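Local coordinates for protein GMP reductase (Trypanosoma brucei brucei, PDB 6JIG) that probably catalyses the irreversible NADPH-dependent deamination of GMP to IMP, helping to balance adenine and guanine nucleotides, at residues 289-294 with 306-311. The protein carries 1 engineered substitution. Numbering follows the deposited sequence.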
loop_
_atom_site.group_PDB
_atom_site.type_symbol
_atom_site.label_atom_id
_atom_site.label_comp_id
_atom_site.label_asym_id
_atom_site.label_seq_id
_atom_site.Cartn_x
_atom_site.Cartn_y
_atom_site.Cartn_z
ATOM N N GLY A 289 14.135 -28.229 30.323
ATOM C CA GLY A 289 13.195 -28.117 29.218
ATOM C C GLY A 289 13.994 -28.146 27.931
ATOM O O GLY A 289 15.223 -28.286 27.953
ATOM N N ASN A 290 13.300 -27.985 26.797
ATOM C CA ASN A 290 11.873 -27.663 26.737
ATOM C C ASN A 290 11.043 -28.866 26.307
ATOM O O ASN A 290 11.470 -29.664 25.465
ATOM C CB ASN A 290 11.633 -26.504 25.762
ATOM C CG ASN A 290 11.723 -25.155 26.438
ATOM O OD1 ASN A 290 12.440 -24.997 27.426
ATOM N ND2 ASN A 290 10.967 -24.181 25.933
ATOM N N ILE A 291 9.841 -28.982 26.871
ATOM C CA ILE A 291 9.024 -30.171 26.705
ATOM C C ILE A 291 7.608 -29.729 26.384
ATOM O O ILE A 291 7.234 -28.572 26.570
ATOM C CB ILE A 291 9.020 -31.074 27.954
ATOM C CG1 ILE A 291 8.434 -30.318 29.135
ATOM C CG2 ILE A 291 10.435 -31.606 28.261
ATOM C CD1 ILE A 291 7.997 -31.233 30.279
ATOM N N ALA A 292 6.813 -30.681 25.922
ATOM C CA ALA A 292 5.439 -30.313 25.577
ATOM C C ALA A 292 4.471 -31.482 25.698
ATOM O O ALA A 292 3.397 -31.412 25.095
ATOM C CB ALA A 292 5.383 -29.733 24.155
ATOM N N SER A 293 4.795 -32.538 26.443
ATOM C CA SER A 293 3.920 -33.697 26.577
ATOM C C SER A 293 3.951 -34.209 28.008
ATOM O O SER A 293 4.918 -33.996 28.747
ATOM C CB SER A 293 4.320 -34.838 25.627
ATOM O OG SER A 293 5.529 -35.455 26.058
ATOM N N ALA A 294 2.876 -34.914 28.382
ATOM C CA ALA A 294 2.820 -35.525 29.704
ATOM C C ALA A 294 3.946 -36.531 29.894
ATOM O O ALA A 294 4.560 -36.598 30.969
ATOM C CB ALA A 294 1.457 -36.184 29.910
ATOM N N ASP A 306 13.703 -30.119 39.352
ATOM C CA ASP A 306 12.973 -29.295 40.305
ATOM C C ASP A 306 11.993 -28.328 39.648
ATOM O O ASP A 306 11.216 -27.681 40.356
ATOM C CB ASP A 306 13.957 -28.494 41.162
ATOM C CG ASP A 306 14.899 -29.395 41.928
ATOM O OD1 ASP A 306 14.397 -30.101 42.820
ATOM O OD2 ASP A 306 16.107 -29.429 41.605
ATOM N N GLY A 307 12.049 -28.178 38.330
ATOM C CA GLY A 307 11.083 -27.375 37.601
ATOM C C GLY A 307 11.152 -27.766 36.141
ATOM O O GLY A 307 12.164 -28.306 35.681
ATOM N N LEU A 308 10.060 -27.510 35.412
ATOM C CA LEU A 308 9.958 -27.867 33.998
ATOM C C LEU A 308 9.687 -26.621 33.172
ATOM O O LEU A 308 8.937 -25.736 33.597
ATOM C CB LEU A 308 8.837 -28.882 33.741
ATOM C CG LEU A 308 8.963 -30.185 34.519
ATOM C CD1 LEU A 308 7.707 -31.045 34.369
ATOM C CD2 LEU A 308 10.190 -30.929 34.035
ATOM N N LYS A 309 10.306 -26.536 31.998
ATOM C CA LYS A 309 10.054 -25.416 31.099
ATOM C C LYS A 309 9.306 -25.964 29.884
ATOM O O LYS A 309 9.782 -26.893 29.227
ATOM C CB LYS A 309 11.348 -24.695 30.700
ATOM C CG LYS A 309 11.070 -23.312 30.051
ATOM C CD LYS A 309 12.114 -22.242 30.427
ATOM C CE LYS A 309 13.483 -22.533 29.811
ATOM N NZ LYS A 309 13.420 -22.633 28.297
ATOM N N ILE A 310 8.127 -25.406 29.615
ATOM C CA ILE A 310 7.166 -25.963 28.664
ATOM C C ILE A 310 7.160 -25.083 27.429
ATOM O O ILE A 310 6.938 -23.873 27.538
ATOM C CB ILE A 310 5.740 -26.013 29.249
ATOM C CG1 ILE A 310 5.717 -26.648 30.639
ATOM C CG2 ILE A 310 4.740 -26.641 28.248
ATOM C CD1 ILE A 310 6.371 -27.962 30.731
ATOM N N GLY A 311 7.373 -25.688 26.258
ATOM C CA GLY A 311 7.167 -24.970 25.011
ATOM C C GLY A 311 8.076 -25.475 23.909
ATOM O O GLY A 311 9.297 -25.346 24.015
#
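Asn290 and Lys309 meet across two neighbouring parallel strands, a worked example of how a barrel wall places polar groups at its mouth. Starting from Asn290, CB lies against the backbone just past the end of the partner strand, 3.1 Å from Gly311 O. CG stays close to the same oxygen, Gly311 O, at 3.4 Å, and the amide then divides its two ends between two partners. Its carbonyl oxygen OD1 passes over the aliphatic root of Lys309, near CB and CG, and accepts a hydrogen bond from the ammonium group, NZ to OD1 2.7 Å, with the donor tilted 18° from the carbonyl plane. The other end, ND2, gives a hydrogen to Gly311 O at 2.8 Å; Gly311 O lies 8° out of the Asn290 amide plane and offers a lone pair within its own carbonyl plane. Gripped at both ends, the amide has its flip state fixed. Lys309 reaches OD1 by folding back: CG leaves anti to the backbone N (chi1 -166°), and bends at the next three torsions curl the chain round OD1. Salt bridges from NZ to Asp259 and Asp351 share its charge, and Asp351 also accepts from Asn290 ND2, so the buried polar groups form one network. The backbone is stitched alongside by Ile291 N to Lys309 O, 3.1 Å, and Gly311 N to Ile291 O, 2.9 Å. On the other sheet face, Ile291 CG1 sits 3.5 Å from Ile310 CD1, while its CD1 touches Leu308 CD1; these side chains pack outward under helices 294-302 and 330-344. A cis peptide precedes Asn290, whose side chain touches the bound GMP. The pair joins the strands of one beta-alpha-beta unit (strand 285-291, helix 294-302, strand 307-310) of the IMPDH/GMPR-family TIM barrel, their C-terminal ends bordering the nucleotide pocket.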